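Local structure of interferon gamma receptor 1 (Gallus gallus, 4EQ3) at residues A[112-117]-A[207-212]; A[149-154]-A[193-198]. The protein probably binds interferon gamma as a cell-surface cytokine receptor, this chain being its extracellular part, with two fibronectin type III-like domains. One frame throughout, in Å; residues are numbered along the deposited sequence.

Interaction 1: residues A[112-117]-A[207-212]; sequences PKLNLS and EESCIW
The flat groups in the contact between Leu116, Ser209 and Ile211 are backbone peptides rather than rings, and methyl groups lie over their faces. Leu116 CD2 sits above the peptide joining Ser209 to Cys210, 3.2 Å from Ser209 O and displaced well out of the peptide plane. In the reverse direction, Ile211 CD1 lies over the carbonyl group of Ser117, 3.7 Å from Ser117 C. Leu116 CD2 also touches two side chains, Ser209 CB at 3.8 Å and Ile211 CG2 at 3.7 Å. With CG roughly opposite the backbone N (chi1 -158°), Leu116 sends this branch across to the other strand. Leu114 CD2 meets Ser209 CB more loosely, at 4.1 Å. Val190 touches both leucines, while Ile123 packs on Leu116 and Ile211. Cys210 turns the other way and forms a disulfide with Cys189. The strand axes run almost parallel, 6° apart, and their 7.4 Å separation suits side-chain packing rather than backbone pairing. Two edge strands from opposing sheets, each paired within its own sheet, thus close one flank of a fibronectin type III beta sandwich.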
loop_
_atom_site.group_PDB
_atom_site.type_symbol
_atom_site.label_atom_id
_atom_site.label_comp_id
_atom_site.label_asym_id
_atom_site.label_seq_id
_atom_site.Cartn_x
_atom_site.Cartn_y
_atom_site.Cartn_z
ATOM N N PRO A 112 -2.853 -0.318 9.723
ATOM C CA PRO A 112 -1.854 0.562 10.324
ATOM C C PRO A 112 -1.291 -0.051 11.605
ATOM O O PRO A 112 -1.909 -0.935 12.193
ATOM C CB PRO A 112 -2.661 1.806 10.677
ATOM C CG PRO A 112 -4.036 1.299 10.908
ATOM C CD PRO A 112 -4.227 0.179 9.928
ATOM N N LYS A 113 -0.133 0.432 12.029
ATOM C CA LYS A 113 0.425 0.069 13.318
ATOM C C LYS A 113 -0.262 0.936 14.362
ATOM O O LYS A 113 -0.361 2.151 14.201
ATOM C CB LYS A 113 1.933 0.312 13.311
ATOM C CG LYS A 113 2.652 -0.125 14.571
ATOM C CD LYS A 113 2.499 -1.617 14.810
ATOM C CE LYS A 113 3.229 -2.053 16.088
ATOM N NZ LYS A 113 3.063 -3.517 16.371
ATOM N N LEU A 114 -0.760 0.321 15.427
ATOM C CA LEU A 114 -1.535 1.068 16.410
ATOM C C LEU A 114 -1.042 0.798 17.821
ATOM O O LEU A 114 -1.042 -0.348 18.267
ATOM C CB LEU A 114 -3.013 0.691 16.302
ATOM C CG LEU A 114 -4.021 1.536 17.092
ATOM C CD1 LEU A 114 -5.409 1.457 16.467
ATOM C CD2 LEU A 114 -4.072 1.157 18.565
ATOM N N ASN A 115 -0.625 1.844 18.526
ATOM C CA ASN A 115 -0.252 1.693 19.934
ATOM C C ASN A 115 -1.282 2.315 20.869
ATOM O O ASN A 115 -1.768 3.422 20.630
ATOM C CB ASN A 115 1.134 2.283 20.222
ATOM C CG ASN A 115 1.629 1.937 21.622
ATOM O OD1 ASN A 115 1.975 2.818 22.420
ATOM N ND2 ASN A 115 1.637 0.642 21.935
ATOM N N LEU A 116 -1.585 1.603 21.949
ATOM C CA LEU A 116 -2.636 1.994 22.872
ATOM C C LEU A 116 -2.074 2.183 24.272
ATOM O O LEU A 116 -1.465 1.269 24.836
ATOM C CB LEU A 116 -3.716 0.914 22.908
ATOM C CG LEU A 116 -5.111 1.318 23.380
ATOM C CD1 LEU A 116 -5.630 2.456 22.514
ATOM C CD2 LEU A 116 -6.057 0.128 23.337
ATOM N N SER A 117 -2.285 3.370 24.826
ATOM C CA SER A 117 -1.858 3.694 26.182
ATOM C C SER A 117 -2.961 4.492 26.863
ATOM O O SER A 117 -4.012 4.753 26.260
ATOM C CB SER A 117 -0.552 4.498 26.159
ATOM O OG SER A 117 -0.699 5.698 25.407
ATOM N N GLU A 207 -5.840 -5.020 13.767
ATOM C CA GLU A 207 -6.518 -5.860 14.742
ATOM C C GLU A 207 -6.764 -5.063 16.023
ATOM O O GLU A 207 -6.120 -4.044 16.260
ATOM C CB GLU A 207 -5.765 -7.160 15.006
ATOM C CG GLU A 207 -4.286 -7.010 15.227
ATOM C CD GLU A 207 -3.619 -8.351 15.485
ATOM O OE1 GLU A 207 -4.087 -9.085 16.395
ATOM O OE2 GLU A 207 -2.634 -8.667 14.776
ATOM N N GLU A 208 -7.730 -5.507 16.819
ATOM C CA GLU A 208 -8.126 -4.769 18.002
ATOM C C GLU A 208 -7.007 -4.741 19.033
ATOM O O GLU A 208 -6.342 -5.754 19.264
ATOM C CB GLU A 208 -9.379 -5.382 18.624
ATOM C CG GLU A 208 -10.687 -4.979 17.962
ATOM C CD GLU A 208 -11.874 -5.122 18.905
ATOM O OE1 GLU A 208 -11.795 -5.942 19.849
ATOM O OE2 GLU A 208 -12.880 -4.405 18.712
ATOM N N SER A 209 -6.797 -3.569 19.627
ATOM C CA SER A 209 -5.966 -3.422 20.820
ATOM C C SER A 209 -6.874 -3.048 21.977
ATOM O O SER A 209 -7.731 -2.175 21.842
ATOM C CB SER A 209 -4.913 -2.333 20.627
ATOM O OG SER A 209 -3.817 -2.805 19.872
ATOM N N CYS A 210 -6.693 -3.704 23.118
ATOM C CA CYS A 210 -7.587 -3.491 24.247
ATOM C C CYS A 210 -6.801 -2.974 25.452
ATOM O O CYS A 210 -5.602 -3.227 25.572
ATOM C CB CYS A 210 -8.336 -4.788 24.589
ATOM S SG CYS A 210 -9.411 -5.436 23.243
ATOM N N ILE A 211 -7.472 -2.229 26.328
ATOM C CA ILE A 211 -6.802 -1.672 27.503
ATOM C C ILE A 211 -7.772 -1.451 28.658
ATOM O O ILE A 211 -8.917 -1.064 28.446
ATOM C CB ILE A 211 -6.091 -0.347 27.174
ATOM C CG1 ILE A 211 -5.218 0.091 28.348
ATOM C CG2 ILE A 211 -7.099 0.739 26.838
ATOM C CD1 ILE A 211 -4.539 1.416 28.114
ATOM N N TRP A 212 -7.309 -1.702 29.879
ATOM C CA TRP A 212 -8.157 -1.515 31.052
ATOM C C TRP A 212 -8.046 -0.110 31.634
ATOM O O TRP A 212 -6.945 0.373 31.883
ATOM C CB TRP A 212 -7.845 -2.546 32.137
ATOM C CG TRP A 212 -8.554 -2.254 33.431
ATOM C CD1 TRP A 212 -8.092 -1.493 34.467
ATOM C CD2 TRP A 212 -9.858 -2.708 33.817
ATOM N NE1 TRP A 212 -9.027 -1.447 35.476
ATOM C CE2 TRP A 212 -10.118 -2.187 35.101
ATOM C CE3 TRP A 212 -10.826 -3.511 33.204
ATOM C CZ2 TRP A 212 -11.309 -2.440 35.780
ATOM C CZ3 TRP A 212 -12.006 -3.759 33.880
ATOM C CH2 TRP A 212 -12.236 -3.227 35.156
#

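Interaction 2: residues A[149-154]-A[193-198]; sequences SYSVIF and KGHFFD
Tyr150 reaches across Gly194, and its side chain can be traced atom by atom. CB begins 3.7 Å from Lys193 O; with CG opposite the carbonyl carbon (chi1 -71°), the ring is carried towards the neighbouring strand. CD2 comes within 3.5 Å of Gly194 CA, and CE2 passes the same CA at 3.7 Å. The ring meets this backbone obliquely, and the close approach is possible because glycine places no side chain on that face of the sheet. At the tip, OH hydrogen-bonds to His129 ND1, which ties down the polar end of a buried ring. On the other face Ser149 stands opposite His195 and Ser151 opposite Lys193, and Ser149 OG lies against His195 CB. Two pairs of backbone bonds hold the strands together. Ser149 N donates to His195 O at 2.8 Å in a nearly straight bond (172°), and His195 N answers to Ser149 O at 2.6 Å. Ser151 and Lys193 form the second reciprocal pair, each donor lying in the plane of the carbonyl it meets. Where the ladder gives way to a turn, a water bridges Ser149 OG, at 2.6 Å, and Asp198 N, at 3.0 Å, with a weak further bond to His195 O. Between His195 and Asp198, the rings of Phe196 and Phe197 pack edge-to-face with Phe24 and Phe77 of the first domain, respectively. The strands cross at 143°, a twisted antiparallel pair forming the middle of the four-stranded sheet of a fibronectin type III domain.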
loop_
_atom_site.group_PDB
_atom_site.type_symbol
_atom_site.label_atom_id
_atom_site.label_comp_id
_atom_site.label_asym_id
_atom_site.label_seq_id
_atom_site.Cartn_x
_atom_site.Cartn_y
_atom_site.Cartn_z
ATOM N N SER A 149 -5.890 10.307 6.205
ATOM C CA SER A 149 -6.552 10.336 7.501
ATOM C C SER A 149 -6.695 8.916 8.044
ATOM O O SER A 149 -6.547 7.937 7.316
ATOM C CB SER A 149 -7.922 11.018 7.398
ATOM O OG SER A 149 -8.808 10.295 6.554
ATOM N N TYR A 150 -6.982 8.799 9.331
ATOM C CA TYR A 150 -7.264 7.499 9.909
ATOM C C TYR A 150 -8.606 7.578 10.593
ATOM O O TYR A 150 -8.929 8.589 11.224
ATOM C CB TYR A 150 -6.172 7.089 10.909
ATOM C CG TYR A 150 -4.855 6.745 10.258
ATOM C CD1 TYR A 150 -3.859 7.702 10.109
ATOM C CD2 TYR A 150 -4.605 5.462 9.783
ATOM C CE1 TYR A 150 -2.650 7.394 9.506
ATOM C CE2 TYR A 150 -3.398 5.145 9.179
ATOM C CZ TYR A 150 -2.429 6.117 9.041
ATOM O OH TYR A 150 -1.234 5.812 8.437
ATOM N N SER A 151 -9.402 6.526 10.442
ATOM C CA SER A 151 -10.638 6.403 11.189
ATOM C C SER A 151 -10.367 5.416 12.305
ATOM O O SER A 151 -9.714 4.396 12.091
ATOM C CB SER A 151 -11.770 5.891 10.302
ATOM O OG SER A 151 -11.403 4.656 9.717
ATOM N N VAL A 152 -10.864 5.726 13.494
ATOM C CA VAL A 152 -10.616 4.907 14.668
ATOM C C VAL A 152 -11.931 4.514 15.307
ATOM O O VAL A 152 -12.783 5.362 15.564
ATOM C CB VAL A 152 -9.772 5.676 15.687
ATOM C CG1 VAL A 152 -9.481 4.811 16.896
ATOM C CG2 VAL A 152 -8.489 6.142 15.042
ATOM N N ILE A 153 -12.095 3.218 15.552
ATOM C CA ILE A 153 -13.311 2.697 16.162
ATOM C C ILE A 153 -13.085 2.273 17.615
ATOM O O ILE A 153 -12.280 1.390 17.907
ATOM C CB ILE A 153 -13.891 1.524 15.358
ATOM C CG1 ILE A 153 -14.273 1.986 13.953
ATOM C CG2 ILE A 153 -15.102 0.954 16.063
ATOM C CD1 ILE A 153 -14.909 0.908 13.096
ATOM N N PHE A 154 -13.818 2.916 18.514
ATOM C CA PHE A 154 -13.674 2.693 19.946
ATOM C C PHE A 154 -14.775 1.778 20.441
ATOM O O PHE A 154 -15.942 2.142 20.389
ATOM C CB PHE A 154 -13.781 4.029 20.677
ATOM C CG PHE A 154 -12.640 4.302 21.603
ATOM C CD1 PHE A 154 -12.829 4.303 22.975
ATOM C CD2 PHE A 154 -11.376 4.563 21.100
ATOM C CE1 PHE A 154 -11.772 4.561 23.833
ATOM C CE2 PHE A 154 -10.315 4.822 21.947
ATOM C CZ PHE A 154 -10.512 4.820 23.318
ATOM N N LYS A 193 -8.284 2.304 10.582
ATOM C CA LYS A 193 -8.054 2.142 9.152
ATOM C C LYS A 193 -7.479 3.413 8.529
ATOM O O LYS A 193 -7.842 4.460 8.893
ATOM C CB LYS A 193 -9.357 1.877 8.417
ATOM C CG LYS A 193 -9.977 0.598 8.546
ATOM C CD LYS A 193 -11.011 0.478 7.478
ATOM C CE LYS A 193 -12.338 0.680 7.955
ATOM N NZ LYS A 193 -13.294 -0.014 7.160
ATOM N N GLY A 194 -6.609 3.294 7.559
ATOM C CA GLY A 194 -6.154 4.453 6.811
ATOM C C GLY A 194 -7.155 4.872 5.743
ATOM O O GLY A 194 -7.858 4.030 5.175
ATOM N N HIS A 195 -7.224 6.179 5.483
ATOM C CA HIS A 195 -8.069 6.747 4.432
ATOM C C HIS A 195 -7.232 7.726 3.614
ATOM O O HIS A 195 -6.442 8.481 4.173
ATOM C CB HIS A 195 -9.254 7.523 5.030
ATOM C CG HIS A 195 -10.369 6.659 5.540
ATOM N ND1 HIS A 195 -10.333 6.041 6.775
ATOM C CD2 HIS A 195 -11.567 6.338 4.997
ATOM C CE1 HIS A 195 -11.453 5.364 6.960
ATOM N NE2 HIS A 195 -12.217 5.522 5.895
ATOM N N PHE A 196 -7.397 7.712 2.296
ATOM C CA PHE A 196 -6.842 8.763 1.450
ATOM C C PHE A 196 -7.993 9.403 0.654
ATOM O O PHE A 196 -8.789 8.700 0.030
ATOM C CB PHE A 196 -5.768 8.217 0.498
ATOM C CG PHE A 196 -4.436 7.898 1.169
ATOM C CD1 PHE A 196 -4.137 6.605 1.568
ATOM C CD2 PHE A 196 -3.485 8.888 1.362
ATOM C CE1 PHE A 196 -2.916 6.304 2.177
ATOM C CE2 PHE A 196 -2.252 8.597 1.969
ATOM C CZ PHE A 196 -1.974 7.301 2.378
ATOM N N PHE A 197 -8.083 10.729 0.693
ATOM C CA PHE A 197 -9.167 11.450 0.020
ATOM C C PHE A 197 -10.525 10.996 0.532
ATOM O O PHE A 197 -11.397 10.621 -0.258
ATOM C CB PHE A 197 -9.121 11.221 -1.488
ATOM C CG PHE A 197 -7.818 11.598 -2.119
ATOM C CD1 PHE A 197 -7.567 12.907 -2.492
ATOM C CD2 PHE A 197 -6.845 10.645 -2.358
ATOM C CE1 PHE A 197 -6.362 13.254 -3.071
ATOM C CE2 PHE A 197 -5.644 10.996 -2.952
ATOM C CZ PHE A 197 -5.407 12.299 -3.306
ATOM N N ASP A 198 -10.700 11.039 1.849
ATOM C CA ASP A 198 -11.901 10.520 2.498
ATOM C C ASP A 198 -12.084 9.037 2.210
ATOM O O ASP A 198 -11.559 8.187 2.943
ATOM C CB ASP A 198 -13.149 11.308 2.091
ATOM C CG ASP A 198 -13.064 12.772 2.478
ATOM O OD1 ASP A 198 -12.519 13.060 3.567
ATOM O OD2 ASP A 198 -13.535 13.633 1.693
HETATM O O HOH W 1 -8.631 10.977 4.083
#

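How the interactions relate
Both interactions belong to the second fibronectin-like domain and meet where Pro112 CB packs on Tyr150 CE2. They illustrate two ways of joining strands: interaction 2 works within one sheet, interaction 1 between the two sheets. Interaction 2 is partly buried, pairs central strands and relies on reciprocal backbone bonds, with an aromatic ring on one face and polar side chains on the other. Interaction 1 lies at the surface, brings together edge strands and consists of van der Waals contacts, largely of methyl groups against side chains and backbone. Strands 186-196 and 201-213, consecutive in the chain and adjacent in the four-stranded sheet, carry 193-196 of interaction 2 and 207-212 of interaction 1, respectively, and connect them.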